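Local coordinates for DNA mismatch repair protein PMS1 (Saccharomyces cerevisiae, PDB 3H4L) that binds ATP through a GHKL-type N-terminal domain and serves in DNA mismatch repair, probably as a MutL-family protein, at residues A42-I47 / S60-G65; L111-T116 / K143-L148; A187-V192 / S206-S211. One frame throughout, in Å; residues are numbered along the deposited sequence.

Interaction 1 of 3, residues A42-I47 / S60-G65. With ANP (phosphoaminophosphonic acid-adenylate ester), chain E.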
loop_
_atom_site.group_PDB
_atom_site.type_symbol
_atom_site.label_atom_id
_atom_site.label_comp_id
_atom_site.label_asym_id
_atom_site.label_seq_id
_atom_site.Cartn_x
_atom_site.Cartn_y
_atom_site.Cartn_z
ATOM N N ALA B 42 -9.922 -20.991 -5.282
ATOM C CA ALA B 42 -10.167 -19.617 -5.675
ATOM C C ALA B 42 -9.106 -19.270 -6.701
ATOM O O ALA B 42 -8.013 -19.823 -6.665
ATOM C CB ALA B 42 -10.045 -18.698 -4.473
ATOM N N ASN B 43 -9.433 -18.384 -7.635
ATOM C CA ASN B 43 -8.452 -17.948 -8.621
ATOM C C ASN B 43 -8.254 -16.455 -8.398
ATOM O O ASN B 43 -7.431 -15.814 -9.058
ATOM C CB ASN B 43 -8.911 -18.225 -10.061
ATOM C CG ASN B 43 -10.277 -17.647 -10.365
ATOM O OD1 ASN B 43 -10.567 -16.487 -10.047
ATOM N ND2 ASN B 43 -11.127 -18.456 -10.997
ATOM N N GLN B 44 -9.019 -15.907 -7.457
ATOM C CA GLN B 44 -8.892 -14.502 -7.121
ATOM C C GLN B 44 -8.852 -14.305 -5.603
ATOM O O GLN B 44 -9.773 -14.693 -4.878
ATOM C CB GLN B 44 -10.035 -13.681 -7.724
ATOM C CG GLN B 44 -9.628 -12.238 -7.967
ATOM C CD GLN B 44 -10.745 -11.366 -8.510
ATOM O OE1 GLN B 44 -11.468 -11.753 -9.439
ATOM N NE2 GLN B 44 -10.880 -10.165 -7.941
ATOM N N ILE B 45 -7.777 -13.699 -5.120
ATOM C CA ILE B 45 -7.642 -13.473 -3.691
ATOM C C ILE B 45 -7.307 -12.035 -3.366
ATOM O O ILE B 45 -6.308 -11.487 -3.823
ATOM C CB ILE B 45 -6.585 -14.392 -3.086
ATOM C CG1 ILE B 45 -7.028 -15.846 -3.269
ATOM C CG2 ILE B 45 -6.408 -14.071 -1.610
ATOM C CD1 ILE B 45 -6.016 -16.860 -2.834
ATOM N N GLU B 46 -8.158 -11.433 -2.555
ATOM C CA GLU B 46 -8.001 -10.051 -2.173
ATOM C C GLU B 46 -7.843 -9.979 -0.668
ATOM O O GLU B 46 -8.602 -10.607 0.071
ATOM C CB GLU B 46 -9.232 -9.263 -2.618
ATOM C CG GLU B 46 -9.148 -7.772 -2.406
ATOM C CD GLU B 46 -10.451 -7.096 -2.753
ATOM O OE1 GLU B 46 -10.976 -7.377 -3.860
ATOM O OE2 GLU B 46 -10.949 -6.300 -1.926
ATOM N N ILE B 47 -6.854 -9.202 -0.232
ATOM C CA ILE B 47 -6.535 -9.039 1.175
ATOM C C ILE B 47 -6.539 -7.562 1.516
ATOM O O ILE B 47 -5.822 -6.768 0.907
ATOM C CB ILE B 47 -5.147 -9.627 1.463
ATOM C CG1 ILE B 47 -5.108 -11.091 1.019
ATOM C CG2 ILE B 47 -4.813 -9.510 2.927
ATOM C CD1 ILE B 47 -3.755 -11.720 1.159
ATOM N N SER B 60 -10.599 -12.178 0.972
ATOM C CA SER B 60 -11.713 -12.452 0.068
ATOM C C SER B 60 -11.312 -13.277 -1.135
ATOM O O SER B 60 -10.339 -12.957 -1.822
ATOM C CB SER B 60 -12.344 -11.151 -0.441
ATOM O OG SER B 60 -13.327 -10.673 0.450
ATOM N N ASP B 61 -12.073 -14.331 -1.397
ATOM C CA ASP B 61 -11.791 -15.186 -2.532
ATOM C C ASP B 61 -13.082 -15.534 -3.263
ATOM O O ASP B 61 -14.184 -15.287 -2.762
ATOM C CB ASP B 61 -11.105 -16.468 -2.065
ATOM C CG ASP B 61 -11.996 -17.319 -1.187
ATOM O OD1 ASP B 61 -13.140 -17.618 -1.598
ATOM O OD2 ASP B 61 -11.551 -17.705 -0.084
ATOM N N ASN B 62 -12.941 -16.110 -4.452
ATOM C CA ASN B 62 -14.094 -16.518 -5.235
ATOM C C ASN B 62 -14.129 -18.051 -5.279
ATOM O O ASN B 62 -14.537 -18.656 -6.270
ATOM C CB ASN B 62 -14.007 -15.924 -6.646
ATOM C CG ASN B 62 -12.703 -16.260 -7.346
ATOM O OD1 ASN B 62 -11.830 -16.925 -6.776
ATOM N ND2 ASN B 62 -12.561 -15.797 -8.591
ATOM N N GLY B 63 -13.699 -18.673 -4.187
ATOM C CA GLY B 63 -13.677 -20.120 -4.123
ATOM C C GLY B 63 -15.047 -20.760 -3.994
ATOM O O GLY B 63 -16.078 -20.111 -4.150
ATOM N N ASP B 64 -15.039 -22.048 -3.681
ATOM C CA ASP B 64 -16.257 -22.834 -3.539
ATOM C C ASP B 64 -17.172 -22.421 -2.398
ATOM O O ASP B 64 -18.324 -22.841 -2.362
ATOM C CB ASP B 64 -15.892 -24.311 -3.391
ATOM C CG ASP B 64 -15.087 -24.826 -4.569
ATOM O OD1 ASP B 64 -14.507 -25.924 -4.466
ATOM O OD2 ASP B 64 -15.041 -24.126 -5.604
ATOM N N GLY B 65 -16.678 -21.605 -1.469
ATOM C CA GLY B 65 -17.520 -21.182 -0.360
ATOM C C GLY B 65 -17.706 -22.272 0.683
ATOM O O GLY B 65 -17.227 -23.384 0.507
HETATM P PG ANP E . -5.473 -26.802 7.581
HETATM O O1G ANP E . -5.619 -25.352 7.793
HETATM O O2G ANP E . -5.131 -27.135 6.219
HETATM O O3G ANP E . -4.522 -27.490 8.522
HETATM P PB ANP E . -8.332 -26.778 7.483
HETATM O O1B ANP E . -9.362 -27.854 7.441
HETATM O O2B ANP E . -8.264 -25.909 6.322
HETATM N N3B ANP E . -6.928 -27.446 7.867
HETATM P PA ANP E . -8.986 -24.362 8.971
HETATM O O1A ANP E . -7.971 -23.628 8.244
HETATM O O2A ANP E . -9.295 -24.014 10.389
HETATM O O3A ANP E . -8.695 -25.920 8.770
HETATM O "O5'" ANP E . -10.426 -24.092 8.342
HETATM C "C5'" ANP E . -11.218 -25.205 8.177
HETATM C "C4'" ANP E . -12.567 -25.308 7.579
HETATM O "O4'" ANP E . -13.135 -24.002 7.369
HETATM C "C3'" ANP E . -12.149 -25.859 6.258
HETATM O "O3'" ANP E . -11.978 -27.278 6.350
HETATM C "C2'" ANP E . -13.217 -25.340 5.342
HETATM O "O2'" ANP E . -14.254 -26.303 5.324
HETATM C "C1'" ANP E . -13.555 -23.969 6.014
HETATM N N9 ANP E . -12.937 -22.731 5.452
HETATM C C8 ANP E . -12.016 -21.840 5.982
HETATM N N7 ANP E . -11.671 -20.838 5.229
HETATM C C5 ANP E . -12.416 -21.057 4.086
HETATM C C6 ANP E . -12.558 -20.366 2.822
HETATM N N6 ANP E . -11.888 -19.250 2.563
HETATM N N1 ANP E . -13.417 -20.855 1.837
HETATM C C2 ANP E . -14.135 -22.009 2.062
HETATM N N3 ANP E . -14.076 -22.733 3.216
HETATM C C4 ANP E . -13.198 -22.222 4.185
#
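Asn62 carries most of the polar contact between 42-47 and 60-65. Its OD1 takes two backbone N-H groups at once: Asn43 N, at 2.9 Å, lies in the carbonyl plane on a lone pair, whereas Gln44 N, at 3.1 Å, comes in from above that plane. The other branch of the same amide, ND2, gives a nearly straight bond (169°) to Asn43 OD1 at 2.6 Å. That acceptor lies in the amide plane of Asn62, but the two amides stand almost perpendicular, 84° apart, and the N-H reaches Asn43 OD1 from above the carbonyl plane of Asn43. Both asparagines hold CG between the backbone N and the carbonyl carbon (chi1 54° in each), which folds the two amides back toward one another across the contact. Were Asn62 replaced by alanine, the N-H groups of Asn43 and Gln44 would probably lose their shared acceptor, and the Asn43 amide the donor that fixes its rotation. Farther along, Glu46 and Ser60 form an antiparallel hydrogen-bonded pair, with Glu46 N to Ser60 O at 2.8 Å and Ser60 N to Glu46 O at 2.7 Å. Asp61 faces the nucleotide: OD2 accepts from ANP N6 at 3.1 Å and also bonds Ser37 of helix 26-39. Its OD1 accepts from Gly63 N, closing an Asx turn, and from Thr145 N. Packing is modest, the methyl of Ala42 resting on Asp61 CB at 3.4 Å, while Ile45 turns toward helix 26-39. The whole is the open end of the hairpin 44-50/56-61 in a GHKL ATPase fold, where the Asp-x-Gly-x-Gly motif of the family, here Asp61 to Gly65, presents an aspartate that reads the adenine amino group.

Interaction 2 of 3, residues L111-T116 / K143-L148. With ANP (phosphoaminophosphonic acid-adenylate ester), chain E.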
loop_
_atom_site.group_PDB
_atom_site.type_symbol
_atom_site.label_atom_id
_atom_site.label_comp_id
_atom_site.label_asym_id
_atom_site.label_seq_id
_atom_site.Cartn_x
_atom_site.Cartn_y
_atom_site.Cartn_z
ATOM N N LEU B 111 -13.811 -13.356 15.021
ATOM C CA LEU B 111 -13.923 -13.932 13.679
ATOM C C LEU B 111 -15.289 -13.751 13.025
ATOM O O LEU B 111 -16.309 -14.062 13.623
ATOM C CB LEU B 111 -13.594 -15.431 13.710
ATOM C CG LEU B 111 -13.570 -16.144 12.346
ATOM C CD1 LEU B 111 -12.397 -15.607 11.510
ATOM C CD2 LEU B 111 -13.448 -17.664 12.536
ATOM N N SER B 112 -15.298 -13.251 11.795
ATOM C CA SER B 112 -16.533 -13.068 11.038
ATOM C C SER B 112 -16.353 -13.697 9.670
ATOM O O SER B 112 -15.253 -13.689 9.110
ATOM C CB SER B 112 -16.861 -11.589 10.849
ATOM O OG SER B 112 -17.154 -10.982 12.085
ATOM N N VAL B 113 -17.440 -14.224 9.119
ATOM C CA VAL B 113 -17.390 -14.851 7.803
ATOM C C VAL B 113 -18.626 -14.505 6.967
ATOM O O VAL B 113 -19.737 -14.430 7.493
ATOM C CB VAL B 113 -17.313 -16.391 7.935
ATOM C CG1 VAL B 113 -17.349 -17.045 6.561
ATOM C CG2 VAL B 113 -16.047 -16.786 8.675
ATOM N N ILE B 114 -18.425 -14.260 5.676
ATOM C CA ILE B 114 -19.535 -13.993 4.762
ATOM C C ILE B 114 -19.291 -14.987 3.627
ATOM O O ILE B 114 -18.280 -14.896 2.923
ATOM C CB ILE B 114 -19.521 -12.550 4.213
ATOM C CG1 ILE B 114 -19.725 -11.546 5.357
ATOM C CG2 ILE B 114 -20.656 -12.384 3.228
ATOM C CD1 ILE B 114 -19.608 -10.074 4.959
ATOM N N THR B 115 -20.200 -15.941 3.447
ATOM C CA THR B 115 -19.991 -16.966 2.427
ATOM C C THR B 115 -21.213 -17.394 1.600
ATOM O O THR B 115 -22.347 -17.021 1.886
ATOM C CB THR B 115 -19.377 -18.230 3.092
ATOM O OG1 THR B 115 -18.956 -19.161 2.086
ATOM C CG2 THR B 115 -20.404 -18.901 4.006
ATOM N N THR B 116 -20.957 -18.185 0.564
ATOM C CA THR B 116 -22.023 -18.685 -0.286
ATOM C C THR B 116 -21.607 -19.798 -1.242
ATOM O O THR B 116 -20.595 -19.696 -1.950
ATOM C CB THR B 116 -22.640 -17.578 -1.137
ATOM O OG1 THR B 116 -23.725 -18.130 -1.890
ATOM C CG2 THR B 116 -21.610 -17.007 -2.114
ATOM N N LYS B 143 -19.948 -15.770 -5.699
ATOM C CA LYS B 143 -19.396 -17.027 -5.204
ATOM C C LYS B 143 -18.114 -16.765 -4.419
ATOM O O LYS B 143 -17.321 -15.902 -4.782
ATOM C CB LYS B 143 -19.095 -17.971 -6.370
ATOM C CG LYS B 143 -18.794 -19.410 -5.950
ATOM C CD LYS B 143 -18.260 -20.237 -7.118
ATOM C CE LYS B 143 -16.939 -19.667 -7.639
ATOM N NZ LYS B 143 -16.305 -20.497 -8.707
ATOM N N GLY B 144 -17.914 -17.502 -3.334
ATOM C CA GLY B 144 -16.703 -17.301 -2.561
ATOM C C GLY B 144 -16.913 -17.077 -1.080
ATOM O O GLY B 144 -18.016 -17.253 -0.546
ATOM N N THR B 145 -15.844 -16.674 -0.410
ATOM C CA THR B 145 -15.902 -16.447 1.018
ATOM C C THR B 145 -15.046 -15.257 1.415
ATOM O O THR B 145 -14.037 -14.955 0.764
ATOM C CB THR B 145 -15.406 -17.696 1.760
ATOM O OG1 THR B 145 -16.191 -18.824 1.353
ATOM C CG2 THR B 145 -15.513 -17.520 3.265
ATOM N N THR B 146 -15.469 -14.578 2.478
ATOM C CA THR B 146 -14.752 -13.431 3.020
ATOM C C THR B 146 -14.536 -13.686 4.513
ATOM O O THR B 146 -15.500 -13.815 5.275
ATOM C CB THR B 146 -15.559 -12.118 2.872
ATOM O OG1 THR B 146 -15.763 -11.820 1.492
ATOM C CG2 THR B 146 -14.811 -10.969 3.501
ATOM N N VAL B 147 -13.281 -13.779 4.932
ATOM C CA VAL B 147 -12.982 -13.993 6.343
ATOM C C VAL B 147 -12.366 -12.708 6.906
ATOM O O VAL B 147 -11.408 -12.143 6.346
ATOM C CB VAL B 147 -12.005 -15.176 6.550
ATOM C CG1 VAL B 147 -11.852 -15.482 8.042
ATOM C CG2 VAL B 147 -12.519 -16.405 5.825
ATOM N N LEU B 148 -12.930 -12.232 8.007
ATOM C CA LEU B 148 -12.433 -11.017 8.621
ATOM C C LEU B 148 -11.943 -11.272 10.040
ATOM O O LEU B 148 -12.717 -11.683 10.907
ATOM C CB LEU B 148 -13.542 -9.963 8.655
ATOM C CG LEU B 148 -13.122 -8.624 9.265
ATOM C CD1 LEU B 148 -12.144 -7.937 8.316
ATOM C CD2 LEU B 148 -14.346 -7.737 9.513
HETATM P PG ANP E . -5.473 -26.802 7.581
HETATM O O1G ANP E . -5.619 -25.352 7.793
HETATM O O2G ANP E . -5.131 -27.135 6.219
HETATM O O3G ANP E . -4.522 -27.490 8.522
HETATM P PB ANP E . -8.332 -26.778 7.483
HETATM O O1B ANP E . -9.362 -27.854 7.441
HETATM O O2B ANP E . -8.264 -25.909 6.322
HETATM N N3B ANP E . -6.928 -27.446 7.867
HETATM P PA ANP E . -8.986 -24.362 8.971
HETATM O O1A ANP E . -7.971 -23.628 8.244
HETATM O O2A ANP E . -9.295 -24.014 10.389
HETATM O O3A ANP E . -8.695 -25.920 8.770
HETATM O "O5'" ANP E . -10.426 -24.092 8.342
HETATM C "C5'" ANP E . -11.218 -25.205 8.177
HETATM C "C4'" ANP E . -12.567 -25.308 7.579
HETATM O "O4'" ANP E . -13.135 -24.002 7.369
HETATM C "C3'" ANP E . -12.149 -25.859 6.258
HETATM O "O3'" ANP E . -11.978 -27.278 6.350
HETATM C "C2'" ANP E . -13.217 -25.340 5.342
HETATM O "O2'" ANP E . -14.254 -26.303 5.324
HETATM C "C1'" ANP E . -13.555 -23.969 6.014
HETATM N N9 ANP E . -12.937 -22.731 5.452
HETATM C C8 ANP E . -12.016 -21.840 5.982
HETATM N N7 ANP E . -11.671 -20.838 5.229
HETATM C C5 ANP E . -12.416 -21.057 4.086
HETATM C C6 ANP E . -12.558 -20.366 2.822
HETATM N N6 ANP E . -11.888 -19.250 2.563
HETATM N N1 ANP E . -13.417 -20.855 1.837
HETATM C C2 ANP E . -14.135 -22.009 2.062
HETATM N N3 ANP E . -14.076 -22.733 3.216
HETATM C C4 ANP E . -13.198 -22.222 4.185
HETATM O O HOH W 1 -14.426 -9.800 12.863
#
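Thr115 and Thr145 meet side by side, pointing the same way, in an antiparallel strand pair of the GHKL ATPase sheet (110-116 against 144-150). Thr115 donates from OG1 to Thr145 OG1 at 2.9 Å. The torsions bring the oxygens together: OG1 of Thr115 is anti to the backbone N (chi1 -170°), while that of Thr145 is anti to the carbonyl carbon (chi1 -56°). Thr115 OG1 is also bonded to the N-H of Ile66. With its oxygen so placed, Thr145 sends CG2 the other way along the strand, against Val113 CG1 at 3.8 Å. Next on this face Leu111 crosses Val147 obliquely, CD1 on CG1 at 3.5 Å; Leu111 also packs on Leu102 and Cys106 of helix 101-107. The residues between point to the opposite face, where Ile114 and Thr146 are a hydrogen-bonded pair, as are Ser112 and Leu148; Thr146 OG1 turns to Ser60 OG on the neighbouring strand. A water links Ser112 OG to Leu148 O, and Ser112 OG is also bonded to Glu126. At the end of the pair the bond from Thr116 N to Gly144 O is weak (3.3 Å), and Thr116 lays CG2 over Lys143 CA while its OG1 bonds Lys121 O. Gly144 has a positive phi (128°) at which a side chain would press on the preceding carbonyl. The face of Leu111, Val113, Thr115, Thr145 and Val147 is the one turned to the nucleotide, and Thr145 OG1 comes within 3.5 Å of ANP N1.

Interaction 3 of 3, residues A187-V192 / S206-S211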
loop_
_atom_site.group_PDB
_atom_site.type_symbol
_atom_site.label_atom_id
_atom_site.label_comp_id
_atom_site.label_asym_id
_atom_site.label_seq_id
_atom_site.Cartn_x
_atom_site.Cartn_y
_atom_site.Cartn_z
ATOM N N ALA B 187 -1.984 -19.093 -11.572
ATOM C CA ALA B 187 -3.404 -19.235 -11.854
ATOM C C ALA B 187 -4.264 -18.430 -10.881
ATOM O O ALA B 187 -5.497 -18.506 -10.919
ATOM C CB ALA B 187 -3.792 -20.713 -11.792
ATOM N N ILE B 188 -3.614 -17.653 -10.019
ATOM C CA ILE B 188 -4.328 -16.869 -9.019
ATOM C C ILE B 188 -3.998 -15.383 -9.047
ATOM O O ILE B 188 -2.837 -14.998 -9.171
ATOM C CB ILE B 188 -4.023 -17.402 -7.593
ATOM C CG1 ILE B 188 -4.476 -18.858 -7.470
ATOM C CG2 ILE B 188 -4.728 -16.543 -6.545
ATOM C CD1 ILE B 188 -4.229 -19.470 -6.111
ATOM N N LYS B 189 -5.024 -14.549 -8.925
ATOM C CA LYS B 189 -4.816 -13.104 -8.895
ATOM C C LYS B 189 -4.848 -12.600 -7.455
ATOM O O LYS B 189 -5.857 -12.742 -6.762
ATOM C CB LYS B 189 -5.895 -12.352 -9.679
ATOM C CG LYS B 189 -5.832 -10.850 -9.416
ATOM C CD LYS B 189 -6.972 -10.056 -10.036
ATOM C CE LYS B 189 -6.766 -8.560 -9.761
ATOM N NZ LYS B 189 -7.738 -7.676 -10.471
ATOM N N PHE B 190 -3.746 -12.010 -7.009
ATOM C CA PHE B 190 -3.669 -11.471 -5.660
ATOM C C PHE B 190 -3.731 -9.950 -5.689
ATOM O O PHE B 190 -3.209 -9.313 -6.611
ATOM C CB PHE B 190 -2.364 -11.889 -4.977
ATOM C CG PHE B 190 -2.365 -13.290 -4.463
ATOM C CD1 PHE B 190 -1.883 -14.333 -5.246
ATOM C CD2 PHE B 190 -2.832 -13.571 -3.183
ATOM C CE1 PHE B 190 -1.862 -15.642 -4.756
ATOM C CE2 PHE B 190 -2.818 -14.872 -2.685
ATOM C CZ PHE B 190 -2.330 -15.907 -3.472
ATOM N N SER B 191 -4.369 -9.381 -4.669
ATOM C CA SER B 191 -4.492 -7.937 -4.519
ATOM C C SER B 191 -4.371 -7.645 -3.033
ATOM O O SER B 191 -4.990 -8.310 -2.209
ATOM C CB SER B 191 -5.848 -7.454 -5.012
ATOM O OG SER B 191 -6.006 -7.745 -6.379
ATOM N N VAL B 192 -3.574 -6.655 -2.682
ATOM C CA VAL B 192 -3.413 -6.326 -1.283
ATOM C C VAL B 192 -3.428 -4.830 -1.079
ATOM O O VAL B 192 -2.639 -4.090 -1.681
ATOM C CB VAL B 192 -2.090 -6.878 -0.728
ATOM C CG1 VAL B 192 -1.961 -6.526 0.748
ATOM C CG2 VAL B 192 -2.033 -8.403 -0.934
ATOM N N SER B 206 -0.257 -6.401 -6.313
ATOM C CA SER B 206 -1.211 -6.894 -7.298
ATOM C C SER B 206 -0.571 -7.705 -8.416
ATOM O O SER B 206 0.454 -7.308 -8.971
ATOM C CB SER B 206 -1.982 -5.734 -7.922
ATOM O OG SER B 206 -2.944 -6.222 -8.839
ATOM N N THR B 207 -1.173 -8.846 -8.733
ATOM C CA THR B 207 -0.684 -9.683 -9.816
ATOM C C THR B 207 -1.866 -10.012 -10.712
ATOM O O THR B 207 -3.013 -10.005 -10.273
ATOM C CB THR B 207 -0.043 -11.009 -9.321
ATOM O OG1 THR B 207 -1.001 -11.774 -8.581
ATOM C CG2 THR B 207 1.166 -10.724 -8.455
ATOM N N MET B 208 -1.580 -10.295 -11.974
ATOM C CA MET B 208 -2.619 -10.616 -12.941
ATOM C C MET B 208 -2.920 -12.109 -12.940
ATOM O O MET B 208 -2.025 -12.934 -12.745
ATOM C CB MET B 208 -2.177 -10.183 -14.344
ATOM C CG MET B 208 -1.981 -8.684 -14.506
ATOM S SD MET B 208 -3.533 -7.791 -14.285
ATOM C CE MET B 208 -3.482 -7.413 -12.491
ATOM N N ARG B 209 -4.183 -12.456 -13.154
ATOM C CA ARG B 209 -4.567 -13.854 -13.198
ATOM C C ARG B 209 -3.861 -14.468 -14.404
ATOM O O ARG B 209 -3.643 -13.789 -15.405
ATOM C CB ARG B 209 -6.079 -13.980 -13.354
ATOM C CG ARG B 209 -6.589 -15.382 -13.135
ATOM C CD ARG B 209 -8.077 -15.453 -13.366
ATOM N NE ARG B 209 -8.786 -14.508 -12.512
ATOM C CZ ARG B 209 -10.097 -14.290 -12.569
ATOM N NH1 ARG B 209 -10.838 -14.956 -13.447
ATOM N NH2 ARG B 209 -10.665 -13.411 -11.749
ATOM N N ASN B 210 -3.495 -15.743 -14.302
ATOM C CA ASN B 210 -2.807 -16.451 -15.385
ATOM C C ASN B 210 -1.471 -15.818 -15.798
ATOM O O ASN B 210 -1.215 -15.617 -16.983
ATOM C CB ASN B 210 -3.722 -16.560 -16.616
ATOM C CG ASN B 210 -5.032 -17.280 -16.316
ATOM O OD1 ASN B 210 -5.083 -18.192 -15.486
ATOM N ND2 ASN B 210 -6.093 -16.886 -17.009
ATOM N N SER B 211 -0.621 -15.521 -14.821
ATOM C CA SER B 211 0.681 -14.907 -15.086
ATOM C C SER B 211 1.824 -15.868 -14.804
ATOM O O SER B 211 1.836 -16.534 -13.773
ATOM C CB SER B 211 0.886 -13.667 -14.207
ATOM O OG SER B 211 -0.088 -12.674 -14.456
#
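Two hydrogen bonds tie Phe190 to Thr207 where the strand 189-195 runs beside the chain leaving strand 200-206. Thr207 N gives to Phe190 O at 3.0 Å, in the plane of that carbonyl. The return bond is made by a side chain: Phe190 N points almost straight (169°) at Thr207 OG1, 3.2 Å away. Thr207 sets this oxygen between its own backbone N and carbonyl carbon (chi1 60°), so the hydroxyl stands in for the main-chain carbonyl that a regular antiparallel pair would offer. Backbone C-H contact adds to this, with Ser206 CA 3.2 Å from Phe190 O, and Ser191 and Ser206 form the last antiparallel pair, of the non-hydrogen-bonded kind. Ser211 OG donates to Met208 O at 2.6 Å, within the loop that precedes helix 213-221. Lys189, fully extended, makes a close contact through CG with the carbonyl oxygen Thr207 O, at 3.1 Å; the contact of Lys189 CB with Arg209 CB, at 4.0 Å, is apolar. The Phe190 ring has Thr207 OG1 at its edge; it leads away from 206-211 to pack on Tyr181 and Ala182 of helix 167-184 and on Ile45. Of the charged ends, Lys189 NZ and Arg209 NH2 stay 6.6 Å apart. Ser206 also pairs with a strand of the second subunit, running the sheet on across that interface. The chemistry implies that the antiparallel pairing gives way to side-chain-mediated bonding just past Ser206: one residue, Thr207, supplies both partners of Phe190, and beyond it the contacts between the two segments are van der Waals, with no further hydrogen bond across.

All three contacts belong to one eight-stranded mixed sheet and follow in series along the chain. Interactions 1 and 2 have centres about 10 Å apart and meet where strand 56-61 lies beside strand 144-150, through Ser60 with Thr146 and Asp61 with Thr145; both touch ANP, so both contribute to the adenine end of the pocket, through Asp61, Gly65 and Thr145. Interaction 3 sits on the other side of interaction 1, about 11 Å between centres, where strands 44-50 and 189-195 run parallel. Interactions 2 and 3, about 20 Å apart, do not touch. Within the sheet, interactions 1 and 2 lie at the nucleotide and interaction 3 toward the edge that the second subunit extends.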